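Local coordinates for putative uncharacterized protein (Ustilago maydis, PDB 4GNX) that binds single-stranded DNA as a subunit of replication protein A, gripping the strand with OB-fold domains, at residues 134-139 against 204-209; 162-167 against 263-268; 173-178 against 212-217. One frame throughout, in Å; residues are numbered along the deposited sequence.

Contact 1: residues 134-139 against 204-209. Unlike the reference sequence in segment 134-139: Gln135 (reference Thr). With nucleotides of chain G.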
loop_
_atom_site.group_PDB
_atom_site.type_symbol
_atom_site.label_atom_id
_atom_site.label_comp_id
_atom_site.label_asym_id
_atom_site.label_seq_id
_atom_site.Cartn_x
_atom_site.Cartn_y
_atom_site.Cartn_z
ATOM N N GLN C 134 0.427 -10.910 6.973
ATOM C CA GLN C 134 0.764 -10.611 8.357
ATOM C C GLN C 134 1.566 -11.706 9.059
ATOM O O GLN C 134 1.459 -12.895 8.720
ATOM C CB GLN C 134 -0.486 -10.279 9.157
ATOM C CG GLN C 134 -0.868 -8.814 9.084
ATOM C CD GLN C 134 -1.481 -8.314 10.374
ATOM O OE1 GLN C 134 -2.404 -8.922 10.918
ATOM N NE2 GLN C 134 -0.969 -7.195 10.874
ATOM N N GLN C 135 2.374 -11.273 10.033
ATOM C CA GLN C 135 3.229 -12.143 10.846
ATOM C C GLN C 135 2.375 -12.932 11.810
ATOM O O GLN C 135 1.423 -12.394 12.373
ATOM C CB GLN C 135 4.228 -11.320 11.670
ATOM C CG GLN C 135 4.744 -10.058 10.999
ATOM C CD GLN C 135 5.605 -10.353 9.784
ATOM O OE1 GLN C 135 5.413 -11.371 9.097
ATOM N NE2 GLN C 135 6.563 -9.460 9.505
ATOM N N CYS C 136 2.748 -14.191 12.022
ATOM C CA CYS C 136 1.984 -15.100 12.864
ATOM C C CYS C 136 2.853 -16.272 13.328
ATOM O O CYS C 136 3.835 -16.611 12.667
ATOM C CB CYS C 136 0.722 -15.541 12.103
ATOM S SG CYS C 136 0.340 -17.299 12.060
ATOM N N ASP C 137 2.509 -16.862 14.473
ATOM C CA ASP C 137 3.223 -18.031 14.989
ATOM C C ASP C 137 2.374 -19.291 14.916
ATOM O O ASP C 137 1.218 -19.274 15.321
ATOM C CB ASP C 137 3.638 -17.803 16.437
ATOM C CG ASP C 137 4.775 -16.816 16.571
ATOM O OD1 ASP C 137 5.334 -16.397 15.533
ATOM O OD2 ASP C 137 5.106 -16.456 17.726
ATOM N N VAL C 138 2.953 -20.385 14.426
ATOM C CA VAL C 138 2.215 -21.643 14.255
ATOM C C VAL C 138 3.030 -22.858 14.687
ATOM O O VAL C 138 4.196 -22.986 14.322
ATOM C CB VAL C 138 1.751 -21.841 12.787
ATOM C CG1 VAL C 138 1.403 -23.293 12.497
ATOM C CG2 VAL C 138 0.565 -20.943 12.461
ATOM N N ILE C 139 2.397 -23.738 15.467
ATOM C CA ILE C 139 2.928 -25.077 15.758
ATOM C C ILE C 139 1.973 -26.192 15.280
ATOM O O ILE C 139 0.750 -26.009 15.245
ATOM C CB ILE C 139 3.271 -25.247 17.258
ATOM C CG1 ILE C 139 4.163 -26.480 17.475
ATOM C CG2 ILE C 139 2.004 -25.252 18.113
ATOM C CD1 ILE C 139 4.806 -26.554 18.840
ATOM N N VAL C 204 5.686 -16.020 10.541
ATOM C CA VAL C 204 5.382 -16.642 9.270
ATOM C C VAL C 204 4.338 -15.782 8.561
ATOM O O VAL C 204 3.485 -15.184 9.219
ATOM C CB VAL C 204 4.896 -18.084 9.517
ATOM C CG1 VAL C 204 4.132 -18.658 8.333
ATOM C CG2 VAL C 204 6.083 -18.965 9.848
ATOM N N LYS C 205 4.420 -15.695 7.230
ATOM C CA LYS C 205 3.474 -14.888 6.452
ATOM C C LYS C 205 2.198 -15.657 6.179
ATOM O O LYS C 205 2.246 -16.812 5.771
ATOM C CB LYS C 205 4.081 -14.423 5.129
ATOM C CG LYS C 205 3.257 -13.326 4.456
ATOM C CD LYS C 205 3.681 -13.032 3.019
ATOM C CE LYS C 205 3.590 -14.257 2.115
ATOM N NZ LYS C 205 3.940 -13.922 0.707
ATOM N N VAL C 206 1.058 -15.003 6.409
ATOM C CA VAL C 206 -0.254 -15.569 6.079
ATOM C C VAL C 206 -0.712 -15.119 4.686
ATOM O O VAL C 206 -0.985 -13.934 4.457
ATOM C CB VAL C 206 -1.318 -15.175 7.125
ATOM C CG1 VAL C 206 -2.709 -15.623 6.686
ATOM C CG2 VAL C 206 -0.963 -15.745 8.492
ATOM N N GLY C 207 -0.771 -16.072 3.756
ATOM C CA GLY C 207 -1.362 -15.846 2.436
ATOM C C GLY C 207 -2.785 -16.382 2.380
ATOM O O GLY C 207 -3.195 -17.177 3.243
ATOM N N ASP C 208 -3.539 -15.951 1.370
ATOM C CA ASP C 208 -4.935 -16.344 1.251
ATOM C C ASP C 208 -5.189 -17.354 0.125
ATOM O O ASP C 208 -6.336 -17.683 -0.182
ATOM C CB ASP C 208 -5.825 -15.107 1.110
ATOM C CG ASP C 208 -5.817 -14.537 -0.288
ATOM O OD1 ASP C 208 -6.836 -13.924 -0.673
ATOM O OD2 ASP C 208 -4.809 -14.708 -1.008
ATOM N N PHE C 209 -4.112 -17.838 -0.485
ATOM C CA PHE C 209 -4.198 -18.872 -1.520
ATOM C C PHE C 209 -4.735 -20.171 -0.905
ATOM O O PHE C 209 -4.074 -20.807 -0.078
ATOM C CB PHE C 209 -2.819 -19.076 -2.194
ATOM C CG PHE C 209 -2.829 -20.016 -3.383
ATOM C CD1 PHE C 209 -3.549 -19.715 -4.532
ATOM C CD2 PHE C 209 -2.089 -21.196 -3.365
ATOM C CE1 PHE C 209 -3.550 -20.572 -5.627
ATOM C CE2 PHE C 209 -2.082 -22.056 -4.458
ATOM C CZ PHE C 209 -2.811 -21.744 -5.590
ATOM P P DT G 8 4.147 -20.105 -9.796
ATOM O OP1 DT G 8 4.609 -21.416 -10.320
ATOM O OP2 DT G 8 4.242 -18.897 -10.664
ATOM O "O5'" DT G 8 2.649 -20.258 -9.280
ATOM C "C5'" DT G 8 2.148 -21.528 -8.833
ATOM C "C4'" DT G 8 0.705 -21.392 -8.411
ATOM O "O4'" DT G 8 0.621 -20.501 -7.274
ATOM C "C3'" DT G 8 -0.200 -20.755 -9.459
ATOM O "O3'" DT G 8 -0.572 -21.658 -10.514
ATOM C "C2'" DT G 8 -1.319 -20.190 -8.606
ATOM C "C1'" DT G 8 -0.556 -19.693 -7.381
ATOM N N1 DT G 8 -0.139 -18.267 -7.432
ATOM C C2 DT G 8 -0.742 -17.379 -6.565
ATOM O O2 DT G 8 -1.597 -17.707 -5.760
ATOM N N3 DT G 8 -0.303 -16.084 -6.675
ATOM C C4 DT G 8 0.651 -15.596 -7.547
ATOM O O4 DT G 8 0.942 -14.404 -7.529
ATOM C C5 DT G 8 1.238 -16.580 -8.431
ATOM C C7 DT G 8 2.279 -16.142 -9.413
ATOM C C6 DT G 8 0.820 -17.847 -8.329
ATOM P P DT G 6 7.123 -12.442 -0.603
ATOM O OP1 DT G 6 6.191 -11.303 -0.804
ATOM O OP2 DT G 6 6.787 -13.491 0.397
ATOM O "O5'" DT G 6 7.352 -13.136 -2.020
ATOM C "C5'" DT G 6 7.421 -12.352 -3.231
ATOM C "C4'" DT G 6 8.306 -13.016 -4.262
ATOM O "O4'" DT G 6 9.617 -13.287 -3.712
ATOM C "C3'" DT G 6 7.785 -14.342 -4.817
ATOM O "O3'" DT G 6 7.870 -14.328 -6.244
ATOM C "C2'" DT G 6 8.675 -15.394 -4.177
ATOM C "C1'" DT G 6 9.965 -14.655 -3.856
ATOM N N1 DT G 6 10.617 -15.091 -2.599
ATOM C C2 DT G 6 11.865 -15.671 -2.660
ATOM O O2 DT G 6 12.467 -15.854 -3.705
ATOM N N3 DT G 6 12.385 -16.035 -1.443
ATOM C C4 DT G 6 11.798 -15.879 -0.202
ATOM O O4 DT G 6 12.388 -16.258 0.806
ATOM C C5 DT G 6 10.494 -15.257 -0.212
ATOM C C7 DT G 6 9.783 -15.039 1.086
ATOM C C6 DT G 6 9.976 -14.901 -1.394
ATOM P P DT G 7 6.498 -14.393 -7.053
ATOM O OP1 DT G 7 6.757 -14.083 -8.482
ATOM O OP2 DT G 7 5.504 -13.587 -6.297
ATOM O "O5'" DT G 7 6.133 -15.939 -6.914
ATOM C "C5'" DT G 7 7.029 -16.960 -7.401
ATOM C "C4'" DT G 7 6.399 -18.330 -7.287
ATOM O "O4'" DT G 7 6.209 -18.680 -5.898
ATOM C "C3'" DT G 7 5.027 -18.485 -7.937
ATOM O "O3'" DT G 7 4.923 -19.823 -8.428
ATOM C "C2'" DT G 7 4.068 -18.254 -6.781
ATOM C "C1'" DT G 7 4.827 -18.866 -5.615
ATOM N N1 DT G 7 4.565 -18.284 -4.283
ATOM C C2 DT G 7 4.336 -19.159 -3.246
ATOM O O2 DT G 7 4.298 -20.367 -3.390
ATOM N N3 DT G 7 4.143 -18.560 -2.026
ATOM C C4 DT G 7 4.176 -17.208 -1.743
ATOM O O4 DT G 7 3.982 -16.820 -0.596
ATOM C C5 DT G 7 4.428 -16.349 -2.877
ATOM C C7 DT G 7 4.464 -14.869 -2.668
ATOM C C6 DT G 7 4.617 -16.923 -4.073
#
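Val204 N gives its hydrogen to Cys136 O at 2.9 Å, with the donor lying in the carbonyl plane, and two residues further on Val206 N reaches Gln134 O at 3.2 Å. These bonds satisfy the carbonyls of Gln134 and Cys136. Between them Val204 O receives the CA-H of Gln135, CA to O 3.5 Å. Gln135 differs from the reference, which has Thr. The axes of the short strand segments run at 105° to each other, yet the two strands still pair at Val138 with Phe201. Such steep crossing belongs to the curled sheet of an OB fold, here closing strand 135-152 on strand 198-207. Inside the curl the small apolar groups meet, Cys136 CB lying 4.0 Å from Val206 CG2, a branch set beside its own backbone N; beta-branched valine suits an extended strand with a buried face. Asp137 has its carboxylate taken up outside the contact, by a salt bridge to Lys202 and by the backbone N of Gly203 and of Glu120. Lys205 projects to the DNA. Its chain, bent at chi3 (59°), brings NZ to 2.9 Å from OP2 of DT6 and 3.2 Å from O4 of DT7, both of chain G, so a single ammonium serves a phosphate and a base. Phe209 lays one ring face over C1' of DT8 of chain G.

Contact 2: residues 162-167 against 263-268. With nucleotides of chain G.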
loop_
_atom_site.group_PDB
_atom_site.type_symbol
_atom_site.label_atom_id
_atom_site.label_comp_id
_atom_site.label_asym_id
_atom_site.label_seq_id
_atom_site.Cartn_x
_atom_site.Cartn_y
_atom_site.Cartn_z
ATOM N N LYS C 162 11.953 -23.885 -3.801
ATOM C CA LYS C 162 10.683 -23.831 -3.095
ATOM C C LYS C 162 10.277 -25.231 -2.649
ATOM O O LYS C 162 10.534 -26.191 -3.362
ATOM C CB LYS C 162 9.628 -23.257 -4.039
ATOM C CG LYS C 162 8.352 -22.826 -3.359
ATOM C CD LYS C 162 7.140 -23.058 -4.234
ATOM C CE LYS C 162 5.936 -23.318 -3.348
ATOM N NZ LYS C 162 4.683 -23.435 -4.133
ATOM N N ARG C 163 9.658 -25.349 -1.477
ATOM C CA ARG C 163 9.057 -26.620 -1.060
ATOM C C ARG C 163 7.859 -26.410 -0.131
ATOM O O ARG C 163 7.801 -25.426 0.599
ATOM C CB ARG C 163 10.095 -27.561 -0.432
ATOM C CG ARG C 163 9.492 -28.781 0.247
ATOM C CD ARG C 163 10.542 -29.742 0.772
ATOM N NE ARG C 163 10.963 -30.668 -0.277
ATOM C CZ ARG C 163 12.212 -30.811 -0.693
ATOM N NH1 ARG C 163 13.187 -30.102 -0.130
ATOM N NH2 ARG C 163 12.486 -31.672 -1.664
ATOM N N GLU C 164 6.912 -27.349 -0.171
ATOM C CA GLU C 164 5.671 -27.237 0.587
ATOM C C GLU C 164 5.496 -28.332 1.619
ATOM O O GLU C 164 5.710 -29.503 1.328
ATOM C CB GLU C 164 4.471 -27.208 -0.353
ATOM C CG GLU C 164 4.323 -25.863 -1.035
ATOM C CD GLU C 164 2.936 -25.618 -1.576
ATOM O OE1 GLU C 164 2.054 -26.486 -1.399
ATOM O OE2 GLU C 164 2.729 -24.540 -2.177
ATOM N N LEU C 165 5.097 -27.929 2.821
ATOM C CA LEU C 165 4.827 -28.844 3.920
ATOM C C LEU C 165 3.353 -28.790 4.263
ATOM O O LEU C 165 2.724 -27.742 4.140
ATOM C CB LEU C 165 5.612 -28.447 5.176
ATOM C CG LEU C 165 6.978 -27.754 5.123
ATOM C CD1 LEU C 165 7.404 -27.387 6.529
ATOM C CD2 LEU C 165 8.037 -28.612 4.457
ATOM N N THR C 166 2.809 -29.918 4.705
ATOM C CA THR C 166 1.435 -29.961 5.206
ATOM C C THR C 166 1.471 -30.062 6.733
ATOM O O THR C 166 2.064 -30.996 7.287
ATOM C CB THR C 166 0.632 -31.135 4.599
ATOM O OG1 THR C 166 0.805 -31.150 3.181
ATOM C CG2 THR C 166 -0.853 -31.004 4.914
ATOM N N LEU C 167 0.850 -29.093 7.402
ATOM C CA LEU C 167 0.832 -29.039 8.860
ATOM C C LEU C 167 -0.562 -29.279 9.363
ATOM O O LEU C 167 -1.524 -28.890 8.707
ATOM C CB LEU C 167 1.323 -27.685 9.359
ATOM C CG LEU C 167 2.724 -27.310 8.894
ATOM C CD1 LEU C 167 2.954 -25.838 9.177
ATOM C CD2 LEU C 167 3.775 -28.175 9.570
ATOM N N GLY C 263 1.466 -25.401 -6.926
ATOM C CA GLY C 263 2.107 -24.586 -5.909
ATOM C C GLY C 263 2.185 -23.092 -5.682
ATOM O O GLY C 263 3.042 -22.411 -6.251
ATOM N N GLY C 264 1.369 -22.613 -4.743
ATOM C CA GLY C 264 1.469 -21.240 -4.256
ATOM C C GLY C 264 1.203 -21.014 -2.773
ATOM O O GLY C 264 0.640 -19.981 -2.404
ATOM N N ALA C 265 1.608 -21.956 -1.916
ATOM C CA ALA C 265 1.391 -21.825 -0.467
ATOM C C ALA C 265 1.994 -20.539 0.076
ATOM O O ALA C 265 3.170 -20.257 -0.137
ATOM C CB ALA C 265 1.942 -23.017 0.287
ATOM N N GLY C 266 1.160 -19.761 0.763
ATOM C CA GLY C 266 1.561 -18.490 1.337
ATOM C C GLY C 266 1.298 -17.304 0.437
ATOM O O GLY C 266 1.310 -16.162 0.903
ATOM N N ALA C 267 1.064 -17.569 -0.849
ATOM C CA ALA C 267 0.824 -16.511 -1.848
ATOM C C ALA C 267 -0.558 -15.871 -1.750
ATOM O O ALA C 267 -1.469 -16.421 -1.138
ATOM C CB ALA C 267 1.056 -17.037 -3.261
ATOM N N ASN C 268 -0.696 -14.695 -2.352
ATOM C CA ASN C 268 -1.991 -14.053 -2.508
ATOM C C ASN C 268 -2.449 -14.172 -3.949
ATOM O O ASN C 268 -1.733 -13.792 -4.872
ATOM C CB ASN C 268 -1.961 -12.594 -2.038
ATOM C CG ASN C 268 -2.152 -12.458 -0.539
ATOM O OD1 ASN C 268 -2.302 -13.447 0.176
ATOM N ND2 ASN C 268 -2.154 -11.223 -0.056
ATOM P P DT G 7 6.498 -14.393 -7.053
ATOM O OP1 DT G 7 6.757 -14.083 -8.482
ATOM O OP2 DT G 7 5.504 -13.587 -6.297
ATOM O "O5'" DT G 7 6.133 -15.939 -6.914
ATOM C "C5'" DT G 7 7.029 -16.960 -7.401
ATOM C "C4'" DT G 7 6.399 -18.330 -7.287
ATOM O "O4'" DT G 7 6.209 -18.680 -5.898
ATOM C "C3'" DT G 7 5.027 -18.485 -7.937
ATOM O "O3'" DT G 7 4.923 -19.823 -8.428
ATOM C "C2'" DT G 7 4.068 -18.254 -6.781
ATOM C "C1'" DT G 7 4.827 -18.866 -5.615
ATOM N N1 DT G 7 4.565 -18.284 -4.283
ATOM C C2 DT G 7 4.336 -19.159 -3.246
ATOM O O2 DT G 7 4.298 -20.367 -3.390
ATOM N N3 DT G 7 4.143 -18.560 -2.026
ATOM C C4 DT G 7 4.176 -17.208 -1.743
ATOM O O4 DT G 7 3.982 -16.820 -0.596
ATOM C C5 DT G 7 4.428 -16.349 -2.877
ATOM C C7 DT G 7 4.464 -14.869 -2.668
ATOM C C6 DT G 7 4.617 -16.923 -4.073
ATOM P P DT G 8 4.147 -20.105 -9.796
ATOM O OP1 DT G 8 4.609 -21.416 -10.320
ATOM O OP2 DT G 8 4.242 -18.897 -10.664
ATOM O "O5'" DT G 8 2.649 -20.258 -9.280
ATOM C "C5'" DT G 8 2.148 -21.528 -8.833
ATOM C "C4'" DT G 8 0.705 -21.392 -8.411
ATOM O "O4'" DT G 8 0.621 -20.501 -7.274
ATOM C "C3'" DT G 8 -0.200 -20.755 -9.459
ATOM O "O3'" DT G 8 -0.572 -21.658 -10.514
ATOM C "C2'" DT G 8 -1.319 -20.190 -8.606
ATOM C "C1'" DT G 8 -0.556 -19.693 -7.381
ATOM N N1 DT G 8 -0.139 -18.267 -7.432
ATOM C C2 DT G 8 -0.742 -17.379 -6.565
ATOM O O2 DT G 8 -1.597 -17.707 -5.760
ATOM N N3 DT G 8 -0.303 -16.084 -6.675
ATOM C C4 DT G 8 0.651 -15.596 -7.547
ATOM O O4 DT G 8 0.942 -14.404 -7.529
ATOM C C5 DT G 8 1.238 -16.580 -8.431
ATOM C C7 DT G 8 2.279 -16.142 -9.413
ATOM C C6 DT G 8 0.820 -17.847 -8.329
#
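Glu164 and Lys162, two residues apart on one strand, both extend to the loop 263-268, and their own salt bridge, Lys162 NZ to Glu164 OE2 at 3.0 Å, holds the two tips together. At the start of the loop Gly263 lies beside the pair, with Lys162 NZ near its carbonyl; having no side chain, it leaves the backbone accessible to the ammonium. Gly264 follows, equally bare, and its backbone lies directly against DT7 and DT8 of chain G. Ala265 makes the direct bond of the contact, its N donating to Glu164 OE2 at 2.8 Å. That oxygen is gripped from opposite faces of its carboxylate plane, by Lys162 NZ on one and Ala265 N on the other. Glu164 gets there because its chain is extended beyond CG (chi2 -160°), and alanine's small side chain lets the carboxylate come close enough for the N-H bond. The other end of the same residue meets the DNA: N3 of DT7 gives its hydrogen to Ala265 O at 2.7 Å. Lys162 NZ adds a weak bond to O2 of the same base. Gly266 has a positive phi (93°), as the third residue of a type II turn often does, and the turn is closed by Ala267 N to Gly264 O. The methyl of Ala267 then packs on DT7, 3.5 Å from C5. Last, Asn268 O accepts from N3 of DT8 at 3.2 Å. Backbone carbonyls that accept from thymine N3, on a loop laid over the strands, are consistent with the single-stranded DNA-binding groove of a replication protein A OB fold.

Contact 3: residues 173-178 against 212-217. With nucleotides of chain G.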
loop_
_atom_site.group_PDB
_atom_site.type_symbol
_atom_site.label_atom_id
_atom_site.label_comp_id
_atom_site.label_asym_id
_atom_site.label_seq_id
_atom_site.Cartn_x
_atom_site.Cartn_y
_atom_site.Cartn_z
ATOM N N ARG C 173 -7.662 -29.566 10.957
ATOM C CA ARG C 173 -7.515 -28.835 9.706
ATOM C C ARG C 173 -6.042 -28.786 9.328
ATOM O O ARG C 173 -5.176 -28.614 10.193
ATOM C CB ARG C 173 -8.096 -27.424 9.822
ATOM C CG ARG C 173 -9.607 -27.385 10.004
ATOM C CD ARG C 173 -10.225 -26.082 9.514
ATOM N NE ARG C 173 -10.087 -25.927 8.064
ATOM C CZ ARG C 173 -11.006 -26.281 7.171
ATOM N NH1 ARG C 173 -12.157 -26.813 7.565
ATOM N NH2 ARG C 173 -10.774 -26.102 5.878
ATOM N N SER C 174 -5.771 -28.965 8.037
ATOM C CA SER C 174 -4.411 -28.927 7.511
ATOM C C SER C 174 -4.194 -27.690 6.649
ATOM O O SER C 174 -5.129 -27.203 6.005
ATOM C CB SER C 174 -4.101 -30.190 6.710
ATOM O OG SER C 174 -4.604 -30.099 5.389
ATOM N N VAL C 175 -2.956 -27.194 6.648
ATOM C CA VAL C 175 -2.596 -25.975 5.922
ATOM C C VAL C 175 -1.244 -26.151 5.228
ATOM O O VAL C 175 -0.361 -26.828 5.748
ATOM C CB VAL C 175 -2.596 -24.735 6.853
ATOM C CG1 VAL C 175 -1.418 -24.765 7.825
ATOM C CG2 VAL C 175 -2.592 -23.446 6.041
ATOM N N LYS C 176 -1.094 -25.559 4.050
ATOM C CA LYS C 176 0.179 -25.624 3.337
ATOM C C LYS C 176 1.141 -24.513 3.807
ATOM O O LYS C 176 0.723 -23.385 4.093
ATOM C CB LYS C 176 -0.027 -25.559 1.817
ATOM C CG LYS C 176 -0.628 -26.796 1.149
ATOM C CD LYS C 176 -2.085 -26.567 0.761
ATOM C CE LYS C 176 -2.447 -27.175 -0.597
ATOM N NZ LYS C 176 -2.720 -28.635 -0.533
ATOM N N LEU C 177 2.425 -24.849 3.911
ATOM C CA LEU C 177 3.457 -23.863 4.212
ATOM C C LEU C 177 4.632 -24.005 3.250
ATOM O O LEU C 177 5.158 -25.104 3.057
ATOM C CB LEU C 177 3.938 -23.997 5.652
ATOM C CG LEU C 177 4.926 -22.931 6.166
ATOM C CD1 LEU C 177 4.739 -22.737 7.664
ATOM C CD2 LEU C 177 6.387 -23.239 5.847
ATOM N N THR C 178 5.049 -22.889 2.660
ATOM C CA THR C 178 6.180 -22.889 1.729
ATOM C C THR C 178 7.516 -22.575 2.428
ATOM O O THR C 178 7.593 -21.633 3.223
ATOM C CB THR C 178 5.931 -21.905 0.559
ATOM O OG1 THR C 178 4.942 -22.448 -0.331
ATOM C CG2 THR C 178 7.200 -21.623 -0.214
ATOM N N ARG C 212 -6.578 -19.983 3.276
ATOM C CA ARG C 212 -5.444 -19.592 4.115
ATOM C C ARG C 212 -4.260 -20.517 3.869
ATOM O O ARG C 212 -4.413 -21.739 3.833
ATOM C CB ARG C 212 -5.824 -19.616 5.597
ATOM C CG ARG C 212 -6.650 -18.426 6.057
ATOM C CD ARG C 212 -5.795 -17.172 6.107
ATOM N NE ARG C 212 -6.506 -16.006 6.631
ATOM C CZ ARG C 212 -7.251 -15.182 5.902
ATOM N NH1 ARG C 212 -7.413 -15.390 4.602
ATOM N NH2 ARG C 212 -7.845 -14.155 6.481
ATOM N N SER C 213 -3.086 -19.919 3.683
ATOM C CA SER C 213 -1.841 -20.660 3.514
ATOM C C SER C 213 -0.658 -19.864 4.055
ATOM O O SER C 213 -0.765 -18.654 4.285
ATOM C CB SER C 213 -1.618 -21.035 2.047
ATOM O OG SER C 213 -1.541 -19.883 1.231
ATOM N N LEU C 214 0.461 -20.557 4.260
ATOM C CA LEU C 214 1.620 -19.982 4.939
ATOM C C LEU C 214 2.873 -19.941 4.087
ATOM O O LEU C 214 3.071 -20.774 3.201
ATOM C CB LEU C 214 1.908 -20.730 6.234
ATOM C CG LEU C 214 0.766 -20.735 7.242
ATOM C CD1 LEU C 214 1.085 -21.669 8.406
ATOM C CD2 LEU C 214 0.443 -19.331 7.722
ATOM N N SER C 215 3.708 -18.952 4.369
ATOM C CA SER C 215 4.987 -18.793 3.716
ATOM C C SER C 215 5.986 -18.197 4.693
ATOM O O SER C 215 5.615 -17.405 5.566
ATOM C CB SER C 215 4.853 -17.878 2.505
ATOM O OG SER C 215 6.126 -17.411 2.099
ATOM N N MET C 216 7.255 -18.563 4.528
ATOM C CA MET C 216 8.317 -18.023 5.371
ATOM C C MET C 216 8.914 -16.727 4.846
ATOM O O MET C 216 8.953 -16.488 3.642
ATOM C CB MET C 216 9.412 -19.060 5.596
ATOM C CG MET C 216 8.940 -20.191 6.492
ATOM S SD MET C 216 10.178 -20.855 7.635
ATOM C CE MET C 216 11.412 -21.440 6.469
ATOM N N PHE C 217 9.347 -15.886 5.777
ATOM C CA PHE C 217 10.216 -14.755 5.484
ATOM C C PHE C 217 11.668 -15.073 5.839
ATOM O O PHE C 217 11.943 -15.978 6.634
ATOM C CB PHE C 217 9.775 -13.544 6.289
ATOM C CG PHE C 217 8.593 -12.841 5.715
ATOM C CD1 PHE C 217 7.603 -12.344 6.548
ATOM C CD2 PHE C 217 8.473 -12.668 4.338
ATOM C CE1 PHE C 217 6.511 -11.680 6.026
ATOM C CE2 PHE C 217 7.380 -12.010 3.807
ATOM C CZ PHE C 217 6.399 -11.508 4.655
ATOM P P DT G 5 11.846 -6.914 -2.449
ATOM O OP1 DT G 5 10.854 -6.469 -3.461
ATOM O OP2 DT G 5 11.936 -6.177 -1.157
ATOM O "O5'" DT G 5 11.466 -8.435 -2.133
ATOM C "C5'" DT G 5 10.239 -8.763 -1.435
ATOM C "C4'" DT G 5 10.175 -10.229 -1.057
ATOM O "O4'" DT G 5 11.404 -10.643 -0.411
ATOM C "C3'" DT G 5 9.058 -10.590 -0.074
ATOM O "O3'" DT G 5 8.618 -11.940 -0.276
ATOM C "C2'" DT G 5 9.754 -10.507 1.272
ATOM C "C1'" DT G 5 11.142 -11.029 0.938
ATOM N N1 DT G 5 12.233 -10.502 1.786
ATOM C C2 DT G 5 12.699 -11.301 2.806
ATOM O O2 DT G 5 12.245 -12.408 3.046
ATOM N N3 DT G 5 13.718 -10.749 3.545
ATOM C C4 DT G 5 14.307 -9.510 3.366
ATOM O O4 DT G 5 15.219 -9.152 4.107
ATOM C C5 DT G 5 13.769 -8.726 2.276
ATOM C C7 DT G 5 14.339 -7.368 2.008
ATOM C C6 DT G 5 12.771 -9.253 1.553
ATOM P P DT G 7 6.498 -14.393 -7.053
ATOM O OP1 DT G 7 6.757 -14.083 -8.482
ATOM O OP2 DT G 7 5.504 -13.587 -6.297
ATOM O "O5'" DT G 7 6.133 -15.939 -6.914
ATOM C "C5'" DT G 7 7.029 -16.960 -7.401
ATOM C "C4'" DT G 7 6.399 -18.330 -7.287
ATOM O "O4'" DT G 7 6.209 -18.680 -5.898
ATOM C "C3'" DT G 7 5.027 -18.485 -7.937
ATOM O "O3'" DT G 7 4.923 -19.823 -8.428
ATOM C "C2'" DT G 7 4.068 -18.254 -6.781
ATOM C "C1'" DT G 7 4.827 -18.866 -5.615
ATOM N N1 DT G 7 4.565 -18.284 -4.283
ATOM C C2 DT G 7 4.336 -19.159 -3.246
ATOM O O2 DT G 7 4.298 -20.367 -3.390
ATOM N N3 DT G 7 4.143 -18.560 -2.026
ATOM C C4 DT G 7 4.176 -17.208 -1.743
ATOM O O4 DT G 7 3.982 -16.820 -0.596
ATOM C C5 DT G 7 4.428 -16.349 -2.877
ATOM C C7 DT G 7 4.464 -14.869 -2.668
ATOM C C6 DT G 7 4.617 -16.923 -4.073
#
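Leu177 and Leu214 sit side by side on two parallel strands, and the side chain of Leu177 can be followed outward over its neighbour. Its CB lies 3.9 Å from Leu214 CB. CG comes closer, 3.7 Å from that same CB, as the two chains cross obliquely. The branches then separate: CD1 stays with Leu214, 3.9 Å from its CD1, while CD2 moves on to Met216 CG at 4.0 Å. With CG set anti to the backbone N (chi1 -174°), the isobutyl group extends along the sheet toward Met216. Val175 meets Leu214 from the other direction, CG1 against CD1 at about a right angle, so Leu214 is packed between two apolar residues, and Phe201 of strand 198-207 also touches Leu177. Beneath this layer the backbones pair in parallel: Leu214 N bonds Lys176 O at 2.8 Å, Thr178 N bonds Leu214 O at 2.9 Å, and Met216 N reaches Thr178 O weakly. The opposite face carries small hydroxyl residues. Thr178 OG1 bonds Ala265 O, Ser213 OG bonds Gly266 N, and Ser215 OG bonds Trp180 NE1, while Ser215 CB comes within 3.4 Å of O4 of DT7 of chain G. Aliphatic chains and Met216 thus fill the inner side of the OB barrel by apolar packing, whereas on the outer side hydroxyls bond the loop and let a thymine lie flush.

Of the strands in these contacts, 135-152 comes first, and contact 1 closes the loop from it to strand 198-207. Within that loop begin strands 159-168 and 174-180, whose later partners make contact 1 cross both contact 2 and contact 3. Contact 3, joining 174-180 in parallel to 213-217, lies nested inside the longer loop that contact 2 closes between strand 159-168 and residues 263-268. Strand 213-217 also pairs with strand 198-207, so contacts 1 and 3 share a continuous, curled sheet. Contact 2 brings the segment after helix 229-242 back over that sheet, laying the loop across strands 174-180 and 213-217.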